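Long-range contacts in protein argonaute (Aquifex aeolicus, PDB 1YVU), which uses short single-stranded DNA guides to bind complementary target RNA and cleaves that RNA in a reaction dependent on divalent metal ions: residues T19-K25 against R82-F88; K134-E140 against K160-F166; R337-E341 against F468-N472; K619-V625 against P651-L655. One frame throughout, in Å; residues are numbered along the deposited sequence.

In the fold
The four contacts are separate; even the closest pair, contact 2 and contact 4, leaves about 14 Å between nearest atoms. Contact 1 lies in the N-terminal domain and contact 3 where Mid meets PIWI, on opposite sides of the chain's centre with contact centres about 68 Å apart. Contacts 1 and 2 both pair antiparallel backbone, brokenly in the first and regularly in the linker L1 hairpin of the second. Contacts 3 and 4 instead join elements without hydrogen bonds between segments, mainly through side chains, with an arginine on a phenylalanine in one and a valine below a lysine-carboxylate network in the other. All four are partly buried, contact 1 having the largest share of exposed residues.

Contact 1: residues T19-K25 against R82-F88; sequences TTFTVFK and RVGEEEF
Phe21 and Glu86 face each other as an antiparallel hydrogen-bonded pair, with Glu86 N giving a bond of 3.2 Å to Phe21 O and a weak one returning from Phe21 N to Glu86 O. Around them segments 19-25 and 82-88 run in opposite directions, but their pairing is interrupted: Val83 and Gly84 make no backbone bond across, and regular exchange resumes where Lys25 and Arg82 bond to each other through both N and O.

The Phe21 side chain leaves the strand with CB 3.6 Å from Glu86 O. Its CG stands opposite the carbonyl carbon (chi1 -84°), which carries the ring alongside the Phe88 side chain. CD1 lies 4.1 Å from Phe88 CB, and CE1 is almost as close, because that methylene sits over the centre of the Phe21 face in a CH-pi contact. At the tip, CZ approaches the Phe88 ring obliquely; the two rings are nearly parallel (7° between planes) but displaced, with little overlap and centroids 5.1 Å apart. Ala60 and Trp58 also touch Phe21, while Phe91 meets Phe88 edge-to-face.

Beyond this pair, Thr19 CG2 approaches the edge of the Phe88 ring. On the other sheet face, Thr20 OG1 is 3.0 Å from Glu87 OE2 and may bond to it. Val23 CG2 rests 3.9 Å from Glu86 CB.

Within this N-terminal domain, backbone bonds set the pairing and Phe21 with Phe88 supplies the buried apolar part at one end; carboxylates occur on both faces, Glu87 with Thr20 and Glu86 with Phe21, and the basic Lys25 and Arg82 probably offset part of this charge.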
# COMPACT_ATOMS: atom_id res chain seq x y z
N THR A 19 -15.95 -37.09 -2.52
CA THR A 19 -16.57 -35.88 -3.07
C THR A 19 -17.89 -35.46 -2.38
O THR A 19 -18.59 -34.57 -2.87
CB THR A 19 -16.78 -36.05 -4.62
OG1 THR A 19 -15.79 -36.96 -5.13
CG2 THR A 19 -16.57 -34.74 -5.34
N THR A 20 -18.20 -36.08 -1.24
CA THR A 20 -19.42 -35.79 -0.47
C THR A 20 -19.23 -34.59 0.46
O THR A 20 -18.29 -34.54 1.27
CB THR A 20 -19.92 -37.02 0.35
OG1 THR A 20 -19.72 -38.22 -0.41
CG2 THR A 20 -21.42 -36.87 0.64
N PHE A 21 -20.13 -33.61 0.27
CA PHE A 21 -20.19 -32.32 1.00
C PHE A 21 -21.56 -32.02 1.64
O PHE A 21 -22.60 -32.14 0.98
CB PHE A 21 -19.90 -31.14 0.03
CG PHE A 21 -18.45 -30.84 -0.18
CD1 PHE A 21 -17.51 -31.86 -0.45
CD2 PHE A 21 -18.02 -29.52 -0.17
CE1 PHE A 21 -16.16 -31.57 -0.72
CE2 PHE A 21 -16.66 -29.20 -0.43
CZ PHE A 21 -15.73 -30.23 -0.71
N THR A 22 -21.53 -31.51 2.87
CA THR A 22 -22.73 -31.12 3.61
C THR A 22 -23.05 -29.61 3.43
O THR A 22 -22.23 -28.74 3.74
CB THR A 22 -22.59 -31.48 5.11
OG1 THR A 22 -22.19 -32.85 5.22
CG2 THR A 22 -23.91 -31.30 5.84
N VAL A 23 -24.24 -29.34 2.90
CA VAL A 23 -24.70 -27.97 2.66
C VAL A 23 -25.47 -27.42 3.87
O VAL A 23 -26.16 -28.15 4.58
CB VAL A 23 -25.61 -27.88 1.39
CG1 VAL A 23 -25.84 -26.44 0.97
CG2 VAL A 23 -25.00 -28.66 0.23
N PHE A 24 -25.27 -26.12 4.10
CA PHE A 24 -25.90 -25.36 5.17
C PHE A 24 -26.39 -24.00 4.63
O PHE A 24 -25.59 -23.25 4.09
CB PHE A 24 -24.93 -25.14 6.36
CG PHE A 24 -24.68 -26.38 7.18
CD1 PHE A 24 -23.47 -27.08 7.08
CD2 PHE A 24 -25.68 -26.90 8.03
CE1 PHE A 24 -23.25 -28.29 7.80
CE2 PHE A 24 -25.48 -28.12 8.76
CZ PHE A 24 -24.27 -28.81 8.63
N LYS A 25 -27.68 -23.74 4.70
CA LYS A 25 -28.23 -22.45 4.25
C LYS A 25 -28.93 -21.81 5.47
O LYS A 25 -29.56 -22.55 6.27
CB LYS A 25 -29.20 -22.64 3.08
CG LYS A 25 -29.31 -21.41 2.15
CD LYS A 25 -30.68 -21.32 1.47
CE LYS A 25 -30.76 -20.12 0.53
NZ LYS A 25 -32.12 -19.94 -0.02
N ARG A 82 -29.35 -24.88 8.50
CA ARG A 82 -29.59 -26.33 8.40
C ARG A 82 -29.33 -26.90 6.98
O ARG A 82 -28.47 -26.38 6.30
CB ARG A 82 -31.00 -26.69 8.95
CG ARG A 82 -32.11 -25.62 8.77
CD ARG A 82 -33.40 -25.96 9.56
NE ARG A 82 -33.89 -24.83 10.37
CZ ARG A 82 -35.18 -24.55 10.63
NH1 ARG A 82 -36.15 -25.31 10.15
NH2 ARG A 82 -35.49 -23.47 11.33
N VAL A 83 -30.09 -27.93 6.55
CA VAL A 83 -30.03 -28.67 5.25
C VAL A 83 -28.99 -29.79 5.23
O VAL A 83 -28.18 -29.93 6.17
CB VAL A 83 -29.89 -27.75 3.92
CG1 VAL A 83 -30.15 -28.57 2.61
CG2 VAL A 83 -30.88 -26.58 3.95
N GLY A 84 -29.07 -30.62 4.17
CA GLY A 84 -28.16 -31.73 3.96
C GLY A 84 -27.51 -31.76 2.58
O GLY A 84 -27.75 -30.87 1.75
N GLU A 85 -26.77 -32.84 2.35
CA GLU A 85 -25.97 -33.20 1.15
C GLU A 85 -26.19 -32.81 -0.31
O GLU A 85 -27.31 -32.58 -0.78
CB GLU A 85 -25.69 -34.70 1.18
CG GLU A 85 -24.66 -35.10 2.21
CD GLU A 85 -24.96 -36.44 2.86
OE1 GLU A 85 -25.20 -37.42 2.12
OE2 GLU A 85 -24.94 -36.49 4.11
N GLU A 86 -25.05 -32.82 -1.02
CA GLU A 86 -24.87 -32.55 -2.46
C GLU A 86 -23.40 -32.88 -2.80
O GLU A 86 -22.51 -32.72 -1.96
CB GLU A 86 -25.20 -31.09 -2.83
CG GLU A 86 -26.52 -30.92 -3.60
CD GLU A 86 -26.59 -29.60 -4.36
OE1 GLU A 86 -26.14 -29.59 -5.52
OE2 GLU A 86 -27.09 -28.59 -3.81
N GLU A 87 -23.16 -33.38 -4.01
CA GLU A 87 -21.82 -33.76 -4.48
C GLU A 87 -21.15 -32.70 -5.34
O GLU A 87 -21.70 -32.26 -6.36
CB GLU A 87 -21.87 -35.10 -5.21
CG GLU A 87 -22.48 -36.25 -4.39
CD GLU A 87 -21.53 -37.43 -4.22
OE1 GLU A 87 -21.25 -38.12 -5.22
OE2 GLU A 87 -21.09 -37.67 -3.07
N PHE A 88 -19.94 -32.36 -4.93
CA PHE A 88 -19.05 -31.33 -5.51
C PHE A 88 -18.45 -31.55 -6.91
O PHE A 88 -17.70 -32.50 -7.14
CB PHE A 88 -17.95 -31.07 -4.46
CG PHE A 88 -16.91 -30.06 -4.86
CD1 PHE A 88 -17.19 -28.69 -4.84
CD2 PHE A 88 -15.61 -30.49 -5.20
CE1 PHE A 88 -16.18 -27.75 -5.15
CE2 PHE A 88 -14.60 -29.56 -5.52
CZ PHE A 88 -14.89 -28.19 -5.49

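Contact 2: residues K134-E140 against K160-F166; sequences KIALIPE and KFRIQPF
Glu140 and Arg162 meet on one face of two paired strands, joined by a salt bridge of 3.0 Å between Glu140 OE1 and Arg162 NH2. Glu140 CG lies between its backbone N and carbonyl carbon (chi1 66°), and the extended chain beyond carries the carboxylate to Lys160 CB and Arg162. Arg162 folds at chi2 and chi3, bringing its guanidinium beneath the carboxylate. The acid therefore approaches over the guanidinium face, the planes 71° apart, and not edge-on with paired N-H groups. Glu140 OE2 also touches Lys160 CB at 3.4 Å, while the extended Lys160 chain leads away to bond Asn602 through NZ.

These strands, 134-147 and 153-165, form the antiparallel beta hairpin of linker L1, with backbone bonds such as Ala136 N to Gln164 O at 2.9 Å. Next along the Glu140 face, the outer methyl CD1 of Ile138 reaches the amide oxygen OE1 of Gln164.

The reverse face is apolar. Phe161 slants against Pro139, its CE2 3.8 Å from Pro139 CG, and turns an edge to Leu137 O; Phe118 of helix 110-126 packs on both Phe161 and Pro139. The methyls Ile135 CG2 and Ile163 CG2 are 3.7 Å apart.

At the far end Lys134 stretches out fully, laying CD 4.3 Å above the centre of the Phe166 ring and carrying NZ into an off-centre cation-pi contact, while Ile135 O lies at that ring's edge.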
# COMPACT_ATOMS: atom_id res chain seq x y z
N LYS A 134 14.71 -5.83 22.76
CA LYS A 134 14.93 -7.09 21.99
C LYS A 134 13.74 -7.34 20.99
O LYS A 134 12.57 -7.40 21.39
CB LYS A 134 15.08 -8.26 22.98
CG LYS A 134 15.88 -9.48 22.51
CD LYS A 134 15.96 -10.57 23.62
CE LYS A 134 16.62 -11.89 23.14
NZ LYS A 134 16.57 -13.03 24.14
N ILE A 135 14.07 -7.46 19.70
CA ILE A 135 13.09 -7.66 18.60
C ILE A 135 13.22 -9.03 17.87
O ILE A 135 14.29 -9.65 17.87
CB ILE A 135 13.22 -6.50 17.52
CG1 ILE A 135 13.20 -5.12 18.18
CG2 ILE A 135 12.06 -6.53 16.54
CD1 ILE A 135 13.54 -3.98 17.23
N ALA A 136 12.12 -9.48 17.24
CA ALA A 136 12.04 -10.73 16.46
C ALA A 136 11.38 -10.46 15.11
O ALA A 136 10.47 -9.63 15.01
CB ALA A 136 11.25 -11.79 17.21
N LEU A 137 11.85 -11.14 14.07
CA LEU A 137 11.34 -10.99 12.71
C LEU A 137 10.44 -12.18 12.41
O LEU A 137 10.84 -13.11 11.73
CB LEU A 137 12.50 -10.98 11.70
CG LEU A 137 13.64 -9.98 11.88
CD1 LEU A 137 14.96 -10.61 11.45
CD2 LEU A 137 13.35 -8.70 11.12
N ILE A 138 9.21 -12.14 12.91
CA ILE A 138 8.26 -13.24 12.73
C ILE A 138 7.85 -13.48 11.27
O ILE A 138 7.65 -12.53 10.53
CB ILE A 138 7.06 -13.06 13.69
CG1 ILE A 138 7.56 -13.33 15.11
CG2 ILE A 138 5.87 -13.99 13.33
CD1 ILE A 138 6.74 -12.72 16.21
N PRO A 139 7.90 -14.74 10.80
CA PRO A 139 7.52 -15.07 9.42
C PRO A 139 6.02 -15.20 9.25
O PRO A 139 5.32 -15.80 10.07
CB PRO A 139 8.17 -16.43 9.19
CG PRO A 139 9.18 -16.54 10.25
CD PRO A 139 8.59 -15.88 11.42
N GLU A 140 5.53 -14.61 8.17
CA GLU A 140 4.11 -14.69 7.84
C GLU A 140 4.05 -15.28 6.44
O GLU A 140 4.85 -14.95 5.55
CB GLU A 140 3.40 -13.33 7.92
CG GLU A 140 3.87 -12.28 6.90
CD GLU A 140 3.36 -10.88 7.16
OE1 GLU A 140 2.29 -10.74 7.79
OE2 GLU A 140 4.04 -9.91 6.71
N LYS A 160 6.71 -13.27 4.09
CA LYS A 160 7.17 -11.96 4.51
C LYS A 160 7.58 -12.02 5.98
O LYS A 160 7.36 -13.05 6.63
CB LYS A 160 6.08 -10.91 4.21
CG LYS A 160 5.89 -10.71 2.68
CD LYS A 160 4.71 -9.85 2.26
CE LYS A 160 4.62 -9.81 0.72
NZ LYS A 160 3.54 -8.94 0.19
N PHE A 161 8.29 -11.01 6.48
CA PHE A 161 8.73 -10.97 7.88
C PHE A 161 8.13 -9.83 8.67
O PHE A 161 8.40 -8.66 8.40
CB PHE A 161 10.25 -10.93 8.01
CG PHE A 161 10.93 -12.21 7.62
CD1 PHE A 161 11.42 -12.38 6.31
CD2 PHE A 161 11.03 -13.28 8.53
CE1 PHE A 161 11.99 -13.61 5.91
CE2 PHE A 161 11.60 -14.52 8.14
CZ PHE A 161 12.08 -14.68 6.82
N ARG A 162 7.32 -10.20 9.64
CA ARG A 162 6.62 -9.26 10.52
C ARG A 162 7.57 -8.90 11.64
O ARG A 162 8.05 -9.78 12.36
CB ARG A 162 5.35 -9.94 11.07
CG ARG A 162 4.37 -9.01 11.75
CD ARG A 162 3.78 -8.02 10.78
NE ARG A 162 2.56 -8.48 10.12
CZ ARG A 162 1.95 -7.84 9.13
NH1 ARG A 162 2.43 -6.69 8.65
NH2 ARG A 162 0.80 -8.32 8.64
N ILE A 163 7.90 -7.61 11.74
CA ILE A 163 8.82 -7.12 12.78
C ILE A 163 8.01 -6.88 14.04
O ILE A 163 7.10 -6.07 14.06
CB ILE A 163 9.57 -5.81 12.34
CG1 ILE A 163 10.09 -5.93 10.89
CG2 ILE A 163 10.76 -5.57 13.26
CD1 ILE A 163 10.58 -4.61 10.27
N GLN A 164 8.34 -7.63 15.09
CA GLN A 164 7.61 -7.55 16.34
C GLN A 164 8.52 -7.64 17.56
O GLN A 164 9.51 -8.35 17.50
CB GLN A 164 6.59 -8.71 16.41
CG GLN A 164 5.25 -8.42 15.74
CD GLN A 164 4.31 -9.59 15.79
OE1 GLN A 164 4.41 -10.47 16.63
NE2 GLN A 164 3.36 -9.59 14.88
N PRO A 165 8.22 -6.89 18.65
CA PRO A 165 9.02 -6.91 19.89
C PRO A 165 8.65 -8.13 20.74
O PRO A 165 7.53 -8.65 20.63
CB PRO A 165 8.61 -5.62 20.61
CG PRO A 165 8.10 -4.76 19.53
CD PRO A 165 7.31 -5.73 18.70
N PHE A 166 9.57 -8.55 21.60
CA PHE A 166 9.36 -9.69 22.49
C PHE A 166 8.28 -9.37 23.51
O PHE A 166 7.43 -10.21 23.85
CB PHE A 166 10.67 -10.04 23.20
CG PHE A 166 11.53 -11.03 22.46
CD1 PHE A 166 12.22 -10.65 21.28
CD2 PHE A 166 11.64 -12.37 22.91
CE1 PHE A 166 13.01 -11.59 20.56
CE2 PHE A 166 12.43 -13.33 22.20
CZ PHE A 166 13.12 -12.94 21.02

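Contact 3: residues R337-E341 against F468-N472; sequences RKFLE and FVLLN
The guanidinium of Arg337 lies over one face of the Phe468 ring in a cation-pi contact, CZ standing 3.8 Å from the ring centroid and only 4° off its normal. The stack is not quite flat: the two planes are 30° apart, and NH1 is the nearer of the two terminal nitrogens to the ring. Seen from the arginine, the ring atom over its face is CD1, displaced toward the rim of the guanidinium. Both groups thus meet by their faces. Arg337 is poorly ordered, and the finer details of this tilt should be read with caution.

A bend at chi2 turns the arginine away from its own helix and out over the phenylalanine, whose ring itself reaches back toward segment 337-341. The contact spans the boundary between two domains of the PIWI lobe: helix 337-342 belongs to Mid and helix 466-480 to PIWI, and their short segments cross at 62° with axes 10.4 Å apart.

Leu471 makes the apolar part of the contact from the PIWI side. Its CD1 branch comes within 3.6 Å of Arg337 CB, the leucine crossing the start of the arginine chain at about a right angle, and also meets Glu341 CG. The other branch, CD2, lies 4.1 Å from Leu340 CB and near Leu340 O, a carbonyl that accepts a hydrogen bond from Lys383 NZ. Phe379 of helix 368-381, also in Mid, touches Leu471, and Phe670 packs on Arg337.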
# COMPACT_ATOMS: atom_id res chain seq x y z
N ARG A 337 22.15 12.54 -19.43
CA ARG A 337 22.66 13.69 -18.70
C ARG A 337 22.77 14.74 -19.80
O ARG A 337 22.49 15.91 -19.58
CB ARG A 337 24.06 13.42 -18.15
CG ARG A 337 24.11 12.66 -16.85
CD ARG A 337 24.29 11.18 -17.10
NE ARG A 337 24.19 10.42 -15.86
CZ ARG A 337 25.19 9.80 -15.24
NH1 ARG A 337 26.41 9.82 -15.77
NH2 ARG A 337 24.98 9.20 -14.09
N LYS A 338 23.11 14.24 -20.99
CA LYS A 338 23.28 15.02 -22.21
C LYS A 338 22.00 15.76 -22.53
O LYS A 338 22.04 16.99 -22.74
CB LYS A 338 23.61 14.11 -23.40
CG LYS A 338 25.08 13.67 -23.54
CD LYS A 338 25.22 12.68 -24.73
CE LYS A 338 26.67 12.34 -25.07
NZ LYS A 338 26.76 11.22 -26.06
N PHE A 339 20.88 15.03 -22.50
CA PHE A 339 19.57 15.62 -22.77
C PHE A 339 19.27 16.70 -21.73
O PHE A 339 18.97 17.83 -22.08
CB PHE A 339 18.45 14.56 -22.83
CG PHE A 339 17.06 15.14 -23.06
CD1 PHE A 339 16.76 15.87 -24.22
CD2 PHE A 339 16.08 15.07 -22.04
CE1 PHE A 339 15.50 16.54 -24.36
CE2 PHE A 339 14.82 15.73 -22.18
CZ PHE A 339 14.54 16.47 -23.32
N LEU A 340 19.54 16.40 -20.47
CA LEU A 340 19.28 17.35 -19.40
C LEU A 340 20.25 18.52 -19.34
O LEU A 340 20.02 19.46 -18.58
CB LEU A 340 19.22 16.64 -18.06
CG LEU A 340 17.97 15.82 -17.75
CD1 LEU A 340 18.28 14.90 -16.56
CD2 LEU A 340 16.73 16.71 -17.49
N GLU A 341 21.33 18.44 -20.11
CA GLU A 341 22.32 19.51 -20.13
C GLU A 341 21.85 20.51 -21.14
O GLU A 341 21.69 21.69 -20.83
CB GLU A 341 23.71 19.00 -20.52
CG GLU A 341 24.61 18.53 -19.36
CD GLU A 341 25.95 17.88 -19.79
OE1 GLU A 341 26.77 18.56 -20.47
OE2 GLU A 341 26.18 16.71 -19.42
N PHE A 468 26.69 15.21 -11.94
CA PHE A 468 25.51 14.35 -11.89
C PHE A 468 24.56 14.83 -10.85
O PHE A 468 23.36 14.79 -11.08
CB PHE A 468 25.85 12.89 -11.64
CG PHE A 468 26.85 12.32 -12.60
CD1 PHE A 468 27.13 12.94 -13.85
CD2 PHE A 468 27.59 11.18 -12.22
CE1 PHE A 468 28.14 12.46 -14.71
CE2 PHE A 468 28.61 10.68 -13.07
CZ PHE A 468 28.90 11.32 -14.32
N VAL A 469 25.11 15.31 -9.74
CA VAL A 469 24.31 15.85 -8.63
C VAL A 469 23.64 17.12 -9.12
O VAL A 469 22.44 17.25 -8.99
CB VAL A 469 25.16 16.19 -7.40
CG1 VAL A 469 24.25 16.52 -6.20
CG2 VAL A 469 26.10 15.02 -7.08
N LEU A 470 24.42 17.96 -9.80
CA LEU A 470 23.95 19.22 -10.38
C LEU A 470 22.80 18.90 -11.34
O LEU A 470 21.76 19.53 -11.27
CB LEU A 470 25.09 19.88 -11.14
CG LEU A 470 25.00 21.21 -11.89
CD1 LEU A 470 25.43 22.33 -10.98
CD2 LEU A 470 25.96 21.19 -13.12
N LEU A 471 22.95 17.85 -12.13
CA LEU A 471 21.91 17.44 -13.08
C LEU A 471 20.70 16.85 -12.40
O LEU A 471 19.56 17.26 -12.68
CB LEU A 471 22.45 16.50 -14.16
CG LEU A 471 23.27 17.28 -15.20
CD1 LEU A 471 24.00 16.35 -16.08
CD2 LEU A 471 22.41 18.19 -16.05
N ASN A 472 20.97 15.94 -11.45
CA ASN A 472 19.93 15.27 -10.66
C ASN A 472 19.05 16.33 -10.04
O ASN A 472 17.83 16.38 -10.28
CB ASN A 472 20.57 14.37 -9.59
CG ASN A 472 19.54 13.48 -8.85
OD1 ASN A 472 18.50 13.95 -8.38
ND2 ASN A 472 19.86 12.19 -8.72

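Contact 4: residues K619-V625 against P651-L655; sequences KLSEDSV and PVEVL
Asp623 and Val652 mark the closest backbone approach, CA to CA 6.1 Å, where the turn leading into strand 624-627, closed by Leu620 N bonding to Ser624 O, faces the first turn of helix 652-661 with Pro651 at its N-cap position, and where Asp623, in a left-handed conformation, has its CB directed toward the helix.

Val652 carries most of this contact. Its CG1 points at Asp623 O, while CG2 lies beside the Asp623 carboxylate, 3.4 Å from CG, and also meets Lys619 CE at 3.5 Å. From the strand, Val625 CG2 slides past in the opposite direction and touches Val652 CB at 3.9 Å. The methyl groups of Val652 are thus lodged between a carboxylate, a lysine chain and another valine.

Above it runs a charged network. Lys619, with CG opposite its backbone N (chi1 -166°), extends across Val652 at a slant and then kinks at chi4, placing NZ 3.4 Å from Asp623 OD1 in a weak salt bridge within its own segment. Glu653 crosses this chain at about a right angle: its OE2 lies 3.3 Å from Lys619 CD, but the charge pair to NZ is long at 3.9 Å. Asp623 has a second partner, since OD2 pairs with Lys645 NZ of the adjacent strand 641-645.

Here a beta hairpin of the PIWI box, formed by strands 616-619 and 624-627, receives the N-terminal turn of a helix in the PIWI domain, itself built on the RNase H fold.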
# COMPACT_ATOMS: atom_id res chain seq x y z
N LYS A 619 -0.62 -11.83 -16.95
CA LYS A 619 -2.01 -11.39 -17.05
C LYS A 619 -3.00 -12.36 -16.38
O LYS A 619 -2.87 -13.58 -16.47
CB LYS A 619 -2.36 -11.12 -18.52
CG LYS A 619 -3.66 -10.35 -18.75
CD LYS A 619 -3.86 -10.03 -20.24
CE LYS A 619 -5.20 -9.33 -20.45
NZ LYS A 619 -6.16 -9.99 -21.43
N LEU A 620 -3.93 -11.77 -15.62
CA LEU A 620 -4.98 -12.49 -14.90
C LEU A 620 -6.35 -12.41 -15.60
O LEU A 620 -6.45 -11.89 -16.72
CB LEU A 620 -5.05 -12.02 -13.45
CG LEU A 620 -3.74 -12.23 -12.70
CD1 LEU A 620 -3.72 -11.45 -11.41
CD2 LEU A 620 -3.54 -13.72 -12.46
N SER A 621 -7.38 -12.91 -14.92
CA SER A 621 -8.74 -12.99 -15.47
C SER A 621 -9.50 -11.72 -15.83
O SER A 621 -9.54 -11.35 -17.00
CB SER A 621 -9.62 -13.89 -14.59
OG SER A 621 -9.59 -13.50 -13.23
N GLU A 622 -10.09 -11.08 -14.82
CA GLU A 622 -10.90 -9.87 -14.97
C GLU A 622 -10.06 -8.61 -15.29
O GLU A 622 -10.14 -7.58 -14.60
CB GLU A 622 -11.75 -9.67 -13.70
CG GLU A 622 -12.60 -10.88 -13.25
CD GLU A 622 -12.87 -10.90 -11.75
OE1 GLU A 622 -12.70 -9.85 -11.07
OE2 GLU A 622 -13.24 -11.98 -11.24
N ASP A 623 -9.28 -8.72 -16.37
CA ASP A 623 -8.36 -7.70 -16.88
C ASP A 623 -7.47 -7.05 -15.82
O ASP A 623 -7.46 -5.83 -15.62
CB ASP A 623 -9.07 -6.67 -17.76
CG ASP A 623 -8.84 -6.92 -19.26
OD1 ASP A 623 -8.15 -7.91 -19.60
OD2 ASP A 623 -9.32 -6.13 -20.10
N SER A 624 -6.87 -7.92 -15.02
CA SER A 624 -5.93 -7.53 -14.00
C SER A 624 -4.58 -8.04 -14.50
O SER A 624 -4.53 -9.05 -15.22
CB SER A 624 -6.33 -8.05 -12.61
OG SER A 624 -6.83 -9.37 -12.63
N VAL A 625 -3.53 -7.23 -14.28
CA VAL A 625 -2.16 -7.51 -14.74
C VAL A 625 -1.17 -7.21 -13.63
O VAL A 625 -1.21 -6.13 -13.03
CB VAL A 625 -1.76 -6.55 -15.93
CG1 VAL A 625 -0.28 -6.67 -16.30
CG2 VAL A 625 -2.60 -6.81 -17.14
N PRO A 651 -8.15 -1.94 -23.78
CA PRO A 651 -7.53 -3.15 -23.22
C PRO A 651 -6.50 -2.82 -22.13
O PRO A 651 -5.90 -1.75 -22.18
CB PRO A 651 -6.82 -3.75 -24.44
CG PRO A 651 -7.68 -3.30 -25.58
CD PRO A 651 -7.92 -1.86 -25.23
N VAL A 652 -6.27 -3.75 -21.18
CA VAL A 652 -5.29 -3.52 -20.09
C VAL A 652 -3.89 -3.26 -20.57
O VAL A 652 -3.21 -2.43 -20.00
CB VAL A 652 -5.13 -4.66 -19.09
CG1 VAL A 652 -5.77 -4.32 -17.79
CG2 VAL A 652 -5.58 -5.93 -19.66
N GLU A 653 -3.46 -3.96 -21.60
CA GLU A 653 -2.14 -3.77 -22.15
C GLU A 653 -1.87 -2.30 -22.57
O GLU A 653 -0.80 -1.75 -22.30
CB GLU A 653 -1.92 -4.74 -23.32
CG GLU A 653 -1.82 -6.20 -22.88
CD GLU A 653 -3.07 -7.02 -23.18
OE1 GLU A 653 -4.10 -6.47 -23.66
OE2 GLU A 653 -2.99 -8.25 -22.94
N VAL A 654 -2.91 -1.66 -23.10
CA VAL A 654 -2.85 -0.27 -23.55
C VAL A 654 -2.78 0.67 -22.32
O VAL A 654 -1.97 1.59 -22.27
CB VAL A 654 -4.08 0.08 -24.46
CG1 VAL A 654 -4.08 1.57 -24.83
CG2 VAL A 654 -4.06 -0.76 -25.74
N LEU A 655 -3.61 0.37 -21.33
CA LEU A 655 -3.67 1.14 -20.10
C LEU A 655 -2.42 0.99 -19.28
O LEU A 655 -2.04 1.91 -18.54
CB LEU A 655 -4.83 0.66 -19.27
CG LEU A 655 -6.19 0.72 -19.96
CD1 LEU A 655 -7.22 -0.12 -19.19
CD2 LEU A 655 -6.61 2.20 -20.13